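Local coordinates for phosphoserine aminotransferase (Bacillus alcalophilus, PDB 4AZJ), which catalyses the reversible, pyridoxal-phosphate-dependent transamination between phosphoserine and 3-phosphohydroxypyruvate, with 2-oxoglutarate and glutamate as the other pair, in serine biosynthesis, at residues I273-I278 / M297-N302; F301-E306 / G331-S336; D176-P181 / K196-S201. One frame throughout, in Å; residues are numbered along the deposited sequence.

Interaction 1 (I273-I278 / M297-N302); sequences IIYDTI and MNVTFN. With NA (sodium ion), chain G.
V299 presents its two methyls to one side of helix 259-279, and the side chains of I274, Y275 and I278 close round them. CG1 takes most of the contact. It stands anti to the backbone N of V299 (chi1 -179°), and from there meets CE1 of the Y275 ring at 3.6 Å and CD1 of I278 at 3.7 Å. I274 crosses the valine at a slant and offers its CG2 branch to the same methyl. V299 CG2 faces the phenol end of Y275, 3.9 Å from CZ. I278 runs alongside V299 in the opposite sense, and its CD1 also touches F301 CB (4.0 Å). The helix thus covers one face of the antiparallel sheet of strands 286-287, 298-302 and 333-336, toward which V299 and F301 point. Segments 273-278 and 298-302 run 17° apart with axes 9.9 Å from each other, and branched aliphatics fill the space between. Tyrosine suits the margin: its hydroxyl bonds to the carbonyl of S295, while a water in the ring plane donates to Y275 OH (2.7 Å) and N298 O and accepts from T300 N. D276 and D279 bind a sodium ion. Adhesion is apolar, and a carbonyl and a bridging water satisfy the buried phenol.

Interaction 2 (F301-E306 / G331-S336); sequences FNLRNE and GGCRAS. With SEP (phosphoserine), chain C.
A chi1 of 63° sets the F301 ring between its own backbone N and carbonyl carbon, where it lies against the C333 side chain with C333 CB over its face; a chi1 of -55° puts the cysteine SG beside its backbone N, from where it meets the ring obliquely. CB sits over the centre of that face, 3.6 Å from the ring centroid of F301, a CH-pi contact. L303 CD1 comes within 4.2 Å of C333 SG. A small, polarisable cysteine fits between this ring and helix 306-318, where F312 and L313 also pack on it. F301 and C333 form an antiparallel hydrogen-bonded pair joining strands 298-302 and 333-336 of the small three-stranded sheet: C333 N meets F301 O at 2.8 Å almost head-on to the carbonyl, whereas F301 N reaches C333 O at 3.0 Å from above the carbonyl plane. Just before the strand, G332 has phi 62° and CA only 3.1 Å from N302 OD1, a spacing that a residue without a side chain permits; N309 holds that amide oxygen. R334 points off the other face, its guanidinium gripping the phosphoserine carboxylate through NH1 to OXT (3.0 Å) and NH2 to O (2.8 Å).

Interaction 3 (D176-P181 / K196-S201); sequences DILSRP and KNLGPS. With PLP (pyridoxal-5'-phosphate), chain D; SEP (phosphoserine), chain C.
The type II beta turn from D176 to S179 meets N197 and L198 through I177 O and the side chains of I177, L178 and S179. D176 opens the turn with a carbonyl that receives two donors, S179 N and S179 OG, the latter at 2.6 Å; its carboxylate pairs with R180 NH2 and also bonds to S149 and Q157. Next, I177 supplies the one hydrogen bond between the segments: N197 ND2 donates to I177 O at 2.9 Å, coming from above the carbonyl plane although the oxygen lies near the plane of the amide. On the apolar side, I177 CG2, set between backbone N and carbonyl carbon, crosses L198 at about a right angle and touches its CD1 at 3.7 Å. L178 has the positive phi (61°) that the third position of a type II turn needs. Its CB lies 4.0 Å from L198 CD2, and helices 44-61 and 241-257 pack about L178. S179 then brings CB against N197 ND2, 3.6 Å away. Asparagine suits its position because the other end of the amide, OD1, accepts from the backbone N of N339. The residue before it, K196, is the lysine that forms the Schiff base with pyridoxal phosphate, and its side chain extends into the cofactor pocket. With both ends of N197 bonded and L198 wedged against two turn side chains, the chain immediately after the cofactor lysine is fastened to the turn by polar and apolar contacts together.

Along the chain interaction 3 comes first, in loops flanking strand 189-193 of the seven-stranded mixed sheet; interactions 1 and 2 follow in the region of the small antiparallel sheet. Their centres are 10 Å apart, and interaction 2 begins on strand 298-302 where interaction 1 ends, sharing F301 and N302. The pairing with strand 333-336 continues from V299 O to A335 N, probably a hydrogen bond. Interaction 3 lies 19 Å from interaction 1 and 24 Å from interaction 2, centre to centre, but M297, just before the shared strand, packs on S179 and D176. Interactions 2 and 3 both border the phosphoserine site: R334 binds its carboxylate, while K196 lies close by, and H41 and R42 of the second subunit help to complete it.

Interaction 1 (I273-I278 / M297-N302)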
loop_
_atom_site.group_PDB
_atom_site.type_symbol
_atom_site.label_atom_id
_atom_site.label_comp_id
_atom_site.label_asym_id
_atom_site.label_seq_id
_atom_site.Cartn_x
_atom_site.Cartn_y
_atom_site.Cartn_z
ATOM N N ILE A 273 10.523 -25.019 21.511
ATOM C CA ILE A 273 11.425 -25.902 20.797
ATOM C C ILE A 273 12.743 -25.210 20.572
ATOM O O ILE A 273 13.816 -25.798 20.787
ATOM C CB ILE A 273 10.825 -26.371 19.469
ATOM C CG1 ILE A 273 9.680 -27.345 19.764
ATOM C CG2 ILE A 273 11.876 -27.014 18.588
ATOM C CD1 ILE A 273 8.827 -27.656 18.565
ATOM N N ILE A 274 12.696 -23.942 20.170
ATOM C CA ILE A 274 13.914 -23.250 19.802
ATOM C C ILE A 274 14.661 -22.788 21.044
ATOM O O ILE A 274 15.884 -22.979 21.135
ATOM C CB ILE A 274 13.653 -22.082 18.829
ATOM C CG1 ILE A 274 12.889 -22.612 17.616
ATOM C CG2 ILE A 274 14.968 -21.466 18.396
ATOM C CD1 ILE A 274 12.357 -21.500 16.711
ATOM N N TYR A 275 13.949 -22.202 21.994
ATOM C CA TYR A 275 14.620 -21.715 23.210
ATOM C C TYR A 275 15.251 -22.867 23.997
ATOM O O TYR A 275 16.331 -22.672 24.550
ATOM C CB TYR A 275 13.691 -20.900 24.105
ATOM C CG TYR A 275 13.405 -19.501 23.585
ATOM C CD1 TYR A 275 14.442 -18.624 23.340
ATOM C CD2 TYR A 275 12.088 -19.077 23.333
ATOM C CE1 TYR A 275 14.217 -17.339 22.864
ATOM C CE2 TYR A 275 11.846 -17.771 22.858
ATOM C CZ TYR A 275 12.919 -16.938 22.628
ATOM O OH TYR A 275 12.665 -15.654 22.164
ATOM N N ASP A 276 14.589 -24.014 24.076
ATOM C CA ASP A 276 15.208 -25.155 24.768
ATOM C C ASP A 276 16.489 -25.574 24.054
ATOM O O ASP A 276 17.490 -25.924 24.697
ATOM C CB ASP A 276 14.263 -26.357 24.857
ATOM C CG ASP A 276 13.161 -26.189 25.885
ATOM O OD1 ASP A 276 13.167 -25.233 26.662
ATOM O OD2 ASP A 276 12.259 -27.062 25.926
ATOM N N THR A 277 16.515 -25.537 22.730
ATOM C CA THR A 277 17.701 -25.856 21.978
ATOM C C THR A 277 18.854 -24.891 22.292
ATOM O O THR A 277 20.012 -25.312 22.541
ATOM C CB THR A 277 17.399 -25.867 20.464
ATOM O OG1 THR A 277 16.286 -26.760 20.246
ATOM C CG2 THR A 277 18.601 -26.325 19.672
ATOM N N ILE A 278 18.531 -23.609 22.388
ATOM C CA ILE A 278 19.526 -22.629 22.765
ATOM C C ILE A 278 20.036 -22.919 24.207
ATOM O O ILE A 278 21.254 -22.987 24.444
ATOM C CB ILE A 278 18.942 -21.224 22.658
ATOM C CG1 ILE A 278 18.683 -20.887 21.193
ATOM C CG2 ILE A 278 19.858 -20.202 23.345
ATOM C CD1 ILE A 278 17.829 -19.625 20.972
ATOM N N MET A 297 7.725 -14.566 19.037
ATOM C CA MET A 297 7.609 -14.287 17.610
ATOM C C MET A 297 8.933 -14.206 16.859
ATOM O O MET A 297 8.986 -14.542 15.692
ATOM C CB MET A 297 6.870 -12.962 17.409
ATOM C CG MET A 297 5.439 -13.008 17.914
ATOM S SD MET A 297 4.309 -13.863 16.764
ATOM C CE MET A 297 4.170 -15.491 17.534
ATOM N N ASN A 298 9.995 -13.718 17.510
ATOM C CA ASN A 298 11.293 -13.583 16.854
ATOM C C ASN A 298 12.365 -14.026 17.825
ATOM O O ASN A 298 12.552 -13.391 18.855
ATOM C CB ASN A 298 11.576 -12.119 16.440
ATOM C CG ASN A 298 10.486 -11.511 15.597
ATOM O OD1 ASN A 298 9.563 -10.878 16.143
ATOM N ND2 ASN A 298 10.568 -11.678 14.283
ATOM N N VAL A 299 13.034 -15.124 17.492
ATOM C CA VAL A 299 14.044 -15.708 18.378
ATOM C C VAL A 299 15.435 -15.305 17.872
ATOM O O VAL A 299 15.884 -15.748 16.813
ATOM C CB VAL A 299 13.929 -17.248 18.404
ATOM C CG1 VAL A 299 14.979 -17.834 19.365
ATOM C CG2 VAL A 299 12.539 -17.637 18.855
ATOM N N THR A 300 16.115 -14.458 18.649
ATOM C CA THR A 300 17.394 -13.923 18.207
ATOM C C THR A 300 18.561 -14.579 18.950
ATOM O O THR A 300 18.511 -14.783 20.167
ATOM C CB THR A 300 17.430 -12.423 18.451
ATOM O OG1 THR A 300 17.055 -12.169 19.802
ATOM C CG2 THR A 300 16.461 -11.750 17.505
ATOM N N PHE A 301 19.601 -14.931 18.214
ATOM C CA PHE A 301 20.719 -15.660 18.844
ATOM C C PHE A 301 21.948 -15.526 18.014
ATOM O O PHE A 301 21.918 -15.151 16.846
ATOM C CB PHE A 301 20.365 -17.145 19.096
ATOM C CG PHE A 301 20.091 -17.964 17.854
ATOM C CD1 PHE A 301 18.817 -18.006 17.295
ATOM C CD2 PHE A 301 21.091 -18.721 17.241
ATOM C CE1 PHE A 301 18.563 -18.778 16.181
ATOM C CE2 PHE A 301 20.838 -19.482 16.116
ATOM C CZ PHE A 301 19.561 -19.510 15.570
ATOM N N ASN A 302 23.060 -15.844 18.648
ATOM C CA ASN A 302 24.359 -15.830 18.006
ATOM C C ASN A 302 25.144 -17.069 18.384
ATOM O O ASN A 302 24.973 -17.618 19.458
ATOM C CB ASN A 302 25.213 -14.642 18.470
ATOM C CG ASN A 302 24.896 -13.344 17.745
ATOM O OD1 ASN A 302 25.465 -13.036 16.705
ATOM N ND2 ASN A 302 24.023 -12.565 18.341
HETATM NA NA NA G . 13.902 -22.778 27.257
HETATM O O HOH W 1 14.543 -13.877 21.354
HETATM O O HOH W 2 11.290 -21.826 26.923
#

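Interaction 2 (F301-E306 / G331-S336)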
loop_
_atom_site.group_PDB
_atom_site.type_symbol
_atom_site.label_atom_id
_atom_site.label_comp_id
_atom_site.label_asym_id
_atom_site.label_seq_id
_atom_site.Cartn_x
_atom_site.Cartn_y
_atom_site.Cartn_z
ATOM N N PHE A 301 19.601 -14.931 18.214
ATOM C CA PHE A 301 20.719 -15.660 18.844
ATOM C C PHE A 301 21.948 -15.526 18.014
ATOM O O PHE A 301 21.918 -15.151 16.846
ATOM C CB PHE A 301 20.365 -17.145 19.096
ATOM C CG PHE A 301 20.091 -17.964 17.854
ATOM C CD1 PHE A 301 18.817 -18.006 17.295
ATOM C CD2 PHE A 301 21.091 -18.721 17.241
ATOM C CE1 PHE A 301 18.563 -18.778 16.181
ATOM C CE2 PHE A 301 20.838 -19.482 16.116
ATOM C CZ PHE A 301 19.561 -19.510 15.570
ATOM N N ASN A 302 23.060 -15.844 18.648
ATOM C CA ASN A 302 24.359 -15.830 18.006
ATOM C C ASN A 302 25.144 -17.069 18.384
ATOM O O ASN A 302 24.973 -17.618 19.458
ATOM C CB ASN A 302 25.213 -14.642 18.470
ATOM C CG ASN A 302 24.896 -13.344 17.745
ATOM O OD1 ASN A 302 25.465 -13.036 16.705
ATOM N ND2 ASN A 302 24.023 -12.565 18.341
ATOM N N LEU A 303 26.028 -17.467 17.485
ATOM C CA LEU A 303 27.040 -18.488 17.787
ATOM C C LEU A 303 28.244 -17.765 18.384
ATOM O O LEU A 303 28.211 -16.557 18.602
ATOM C CB LEU A 303 27.392 -19.262 16.514
ATOM C CG LEU A 303 26.321 -20.271 16.084
ATOM C CD1 LEU A 303 25.083 -19.569 15.481
ATOM C CD2 LEU A 303 26.848 -21.287 15.104
ATOM N N ARG A 304 29.318 -18.491 18.680
ATOM C CA ARG A 304 30.372 -17.885 19.488
ATOM C C ARG A 304 31.213 -16.837 18.768
ATOM O O ARG A 304 31.852 -16.023 19.421
ATOM C CB ARG A 304 31.295 -18.983 20.021
ATOM C CG ARG A 304 30.765 -19.714 21.203
ATOM C CD ARG A 304 31.840 -20.635 21.830
ATOM N NE ARG A 304 31.349 -21.036 23.133
ATOM C CZ ARG A 304 30.663 -22.145 23.390
ATOM N NH1 ARG A 304 30.423 -23.063 22.448
ATOM N NH2 ARG A 304 30.237 -22.351 24.623
ATOM N N ASN A 305 31.246 -16.865 17.452
ATOM C CA ASN A 305 31.966 -15.855 16.693
ATOM C C ASN A 305 31.355 -15.694 15.317
ATOM O O ASN A 305 30.484 -16.499 14.918
ATOM C CB ASN A 305 33.458 -16.200 16.617
ATOM C CG ASN A 305 33.705 -17.569 16.037
ATOM O OD1 ASN A 305 33.332 -17.838 14.896
ATOM N ND2 ASN A 305 34.339 -18.447 16.805
ATOM N N GLU A 306 31.783 -14.658 14.595
ATOM C CA GLU A 306 31.166 -14.340 13.308
ATOM C C GLU A 306 31.399 -15.413 12.251
ATOM O O GLU A 306 30.518 -15.688 11.416
ATOM C CB GLU A 306 31.612 -12.945 12.828
ATOM C CG GLU A 306 30.957 -12.469 11.546
ATOM C CD GLU A 306 29.442 -12.434 11.612
ATOM O OE1 GLU A 306 28.861 -12.422 12.734
ATOM O OE2 GLU A 306 28.840 -12.424 10.509
ATOM N N GLY A 331 23.051 -8.231 12.844
ATOM C CA GLY A 331 23.665 -9.505 12.552
ATOM C C GLY A 331 23.163 -10.634 13.422
ATOM O O GLY A 331 22.016 -10.626 13.883
ATOM N N GLY A 332 24.003 -11.650 13.631
ATOM C CA GLY A 332 23.535 -12.870 14.259
ATOM C C GLY A 332 22.454 -13.564 13.449
ATOM O O GLY A 332 22.443 -13.504 12.223
ATOM N N CYS A 333 21.573 -14.239 14.169
ATOM C CA CYS A 333 20.502 -15.060 13.618
ATOM C C CYS A 333 19.178 -14.605 14.209
ATOM O O CYS A 333 19.090 -14.109 15.345
ATOM C CB CYS A 333 20.697 -16.524 13.984
ATOM S SG CYS A 333 22.334 -17.161 13.491
ATOM N N ARG A 334 18.126 -14.767 13.432
ATOM C CA ARG A 334 16.791 -14.494 13.914
ATOM C C ARG A 334 15.855 -15.481 13.263
ATOM O O ARG A 334 15.688 -15.501 12.042
ATOM C CB ARG A 334 16.397 -13.043 13.583
ATOM C CG ARG A 334 14.975 -12.693 13.985
ATOM C CD ARG A 334 14.620 -11.211 13.797
ATOM N NE ARG A 334 14.809 -10.762 12.436
ATOM C CZ ARG A 334 14.448 -9.556 11.990
ATOM N NH1 ARG A 334 13.842 -8.713 12.818
ATOM N NH2 ARG A 334 14.716 -9.221 10.739
ATOM N N ALA A 335 15.250 -16.314 14.097
ATOM C CA ALA A 335 14.189 -17.196 13.640
ATOM C C ALA A 335 12.833 -16.553 13.913
ATOM O O ALA A 335 12.381 -16.507 15.054
ATOM C CB ALA A 335 14.283 -18.576 14.348
ATOM N N SER A 336 12.194 -16.055 12.855
ATOM C CA SER A 336 10.876 -15.477 12.995
ATOM C C SER A 336 9.838 -16.576 12.864
ATOM O O SER A 336 9.842 -17.332 11.881
ATOM C CB SER A 336 10.665 -14.374 11.958
ATOM O OG SER A 336 11.616 -13.327 12.132
HETATM N N SEP C . 10.249 -5.088 10.734
HETATM C CA SEP C . 10.991 -5.929 9.828
HETATM C CB SEP C . 11.424 -5.261 8.523
HETATM O OG SEP C . 12.575 -4.444 8.720
HETATM C C SEP C . 12.163 -6.575 10.529
HETATM O O SEP C . 12.870 -7.329 9.831
HETATM O OXT SEP C . 12.351 -6.352 11.748
HETATM P P SEP C . 13.403 -3.878 7.503
HETATM O O1P SEP C . 14.079 -5.038 6.802
HETATM O O2P SEP C . 12.415 -3.213 6.548
HETATM O O3P SEP C . 14.385 -2.942 8.163
HETATM O O HOH W 3 26.482 -11.404 12.329
#

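Interaction 3 (D176-P181 / K196-S201)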
loop_
_atom_site.group_PDB
_atom_site.type_symbol
_atom_site.label_atom_id
_atom_site.label_comp_id
_atom_site.label_asym_id
_atom_site.label_seq_id
_atom_site.Cartn_x
_atom_site.Cartn_y
_atom_site.Cartn_z
ATOM N N ASP A 176 3.622 -8.907 16.651
ATOM C CA ASP A 176 2.908 -9.887 17.495
ATOM C C ASP A 176 1.391 -9.745 17.582
ATOM O O ASP A 176 0.728 -10.462 18.324
ATOM C CB ASP A 176 3.540 -10.015 18.901
ATOM C CG ASP A 176 3.206 -8.847 19.825
ATOM O OD1 ASP A 176 2.618 -7.850 19.362
ATOM O OD2 ASP A 176 3.540 -8.892 21.020
ATOM N N ILE A 177 0.808 -8.848 16.783
ATOM C CA ILE A 177 -0.631 -8.725 16.796
ATOM C C ILE A 177 -1.298 -10.038 16.428
ATOM O O ILE A 177 -0.899 -10.719 15.492
ATOM C CB ILE A 177 -1.090 -7.570 15.858
ATOM C CG1 ILE A 177 -2.599 -7.355 16.035
ATOM C CG2 ILE A 177 -0.729 -7.829 14.432
ATOM C CD1 ILE A 177 -2.982 -6.919 17.418
ATOM N N LEU A 178 -2.309 -10.417 17.200
ATOM C CA LEU A 178 -3.070 -11.634 16.969
ATOM C C LEU A 178 -2.223 -12.896 17.048
ATOM O O LEU A 178 -2.535 -13.912 16.431
ATOM C CB LEU A 178 -3.918 -11.557 15.694
ATOM C CG LEU A 178 -5.085 -12.539 15.531
ATOM C CD1 LEU A 178 -5.801 -12.950 16.777
ATOM C CD2 LEU A 178 -6.077 -11.982 14.516
ATOM N N SER A 179 -1.165 -12.833 17.856
ATOM C CA SER A 179 -0.439 -14.050 18.210
ATOM C C SER A 179 -0.962 -14.660 19.495
ATOM O O SER A 179 -0.486 -15.736 19.911
ATOM C CB SER A 179 1.046 -13.725 18.374
ATOM O OG SER A 179 1.280 -12.801 19.419
ATOM N N ARG A 180 -1.905 -13.979 20.126
ATOM C CA ARG A 180 -2.402 -14.354 21.444
ATOM C C ARG A 180 -3.573 -13.432 21.765
ATOM O O ARG A 180 -3.782 -12.422 21.098
ATOM C CB ARG A 180 -1.287 -14.193 22.485
ATOM C CG ARG A 180 -0.720 -12.781 22.539
ATOM C CD ARG A 180 0.553 -12.647 23.415
ATOM N NE ARG A 180 1.089 -11.302 23.293
ATOM C CZ ARG A 180 2.089 -10.789 24.014
ATOM N NH1 ARG A 180 2.706 -11.526 24.943
ATOM N NH2 ARG A 180 2.483 -9.540 23.809
ATOM N N PRO A 181 -4.376 -13.791 22.763
ATOM C CA PRO A 181 -5.478 -12.906 23.128
ATOM C C PRO A 181 -4.930 -11.579 23.589
ATOM O O PRO A 181 -3.794 -11.497 24.080
ATOM C CB PRO A 181 -6.164 -13.652 24.279
ATOM C CG PRO A 181 -5.836 -15.069 24.032
ATOM C CD PRO A 181 -4.429 -15.072 23.484
ATOM N N LYS A 196 3.640 -9.333 8.998
ATOM C CA LYS A 196 4.210 -10.356 9.918
ATOM C C LYS A 196 3.227 -11.444 10.261
ATOM O O LYS A 196 3.492 -12.630 10.042
ATOM C CB LYS A 196 4.688 -9.715 11.204
ATOM C CG LYS A 196 5.961 -9.004 11.087
ATOM C CD LYS A 196 5.842 -7.628 10.586
ATOM C CE LYS A 196 7.182 -6.973 10.606
ATOM N NZ LYS A 196 7.048 -5.717 9.870
ATOM N N ASN A 197 2.068 -11.053 10.804
ATOM C CA ASN A 197 1.104 -11.988 11.359
ATOM C C ASN A 197 -0.350 -11.920 10.832
ATOM O O ASN A 197 -1.202 -12.710 11.254
ATOM C CB ASN A 197 1.093 -11.756 12.875
ATOM C CG ASN A 197 1.283 -13.019 13.662
ATOM O OD1 ASN A 197 1.798 -14.036 13.169
ATOM N ND2 ASN A 197 0.834 -12.976 14.892
ATOM N N LEU A 198 -0.655 -11.008 9.906
ATOM C CA LEU A 198 -2.037 -10.812 9.472
ATOM C C LEU A 198 -2.249 -11.039 7.988
ATOM O O LEU A 198 -3.384 -11.140 7.532
ATOM C CB LEU A 198 -2.513 -9.414 9.783
ATOM C CG LEU A 198 -2.537 -9.052 11.267
ATOM C CD1 LEU A 198 -2.954 -7.630 11.459
ATOM C CD2 LEU A 198 -3.450 -10.020 12.032
ATOM N N GLY A 199 -1.171 -11.142 7.244
ATOM C CA GLY A 199 -1.331 -11.161 5.815
ATOM C C GLY A 199 -0.110 -10.691 5.089
ATOM O O GLY A 199 1.022 -10.858 5.547
ATOM N N PRO A 200 -0.343 -10.151 3.904
ATOM C CA PRO A 200 0.781 -9.811 3.077
ATOM C C PRO A 200 1.089 -8.358 3.316
ATOM O O PRO A 200 0.461 -7.692 4.131
ATOM C CB PRO A 200 0.253 -10.059 1.657
ATOM C CG PRO A 200 -1.201 -9.633 1.774
ATOM C CD PRO A 200 -1.624 -9.876 3.234
ATOM N N SER A 201 2.128 -7.868 2.669
ATOM C CA SER A 201 2.478 -6.483 2.810
ATOM C C SER A 201 1.502 -5.656 2.011
ATOM O O SER A 201 0.698 -6.177 1.209
ATOM C CB SER A 201 3.894 -6.224 2.312
ATOM O OG SER A 201 3.994 -6.597 0.963
HETATM N N1 PLP D . 7.572 -1.910 13.579
HETATM C C2 PLP D . 7.933 -3.174 13.831
HETATM C C2A PLP D . 7.759 -3.707 15.218
HETATM C C3 PLP D . 8.516 -3.953 12.761
HETATM O O3 PLP D . 8.878 -5.205 13.017
HETATM C C4 PLP D . 8.652 -3.394 11.425
HETATM C C4A PLP D . 9.329 -4.155 10.346
HETATM C C5 PLP D . 8.219 -2.088 11.253
HETATM C C6 PLP D . 7.694 -1.395 12.335
HETATM C C5A PLP D . 8.300 -1.382 9.913
HETATM O O4P PLP D . 7.175 -1.833 9.112
HETATM P P PLP D . 6.973 -1.293 7.591
HETATM O O1P PLP D . 5.677 -1.912 7.191
HETATM O O2P PLP D . 8.161 -1.805 6.857
HETATM O O3P PLP D . 6.961 0.231 7.657
HETATM N N SEP C . 10.249 -5.088 10.734
HETATM C CA SEP C . 10.991 -5.929 9.828
HETATM C CB SEP C . 11.424 -5.261 8.523
HETATM O OG SEP C . 12.575 -4.444 8.720
HETATM C C SEP C . 12.163 -6.575 10.529
HETATM O O SEP C . 12.870 -7.329 9.831
HETATM O OXT SEP C . 12.351 -6.352 11.748
HETATM P P SEP C . 13.403 -3.878 7.503
HETATM O O1P SEP C . 14.079 -5.038 6.802
HETATM O O2P SEP C . 12.415 -3.213 6.548
HETATM O O3P SEP C . 14.385 -2.942 8.163
#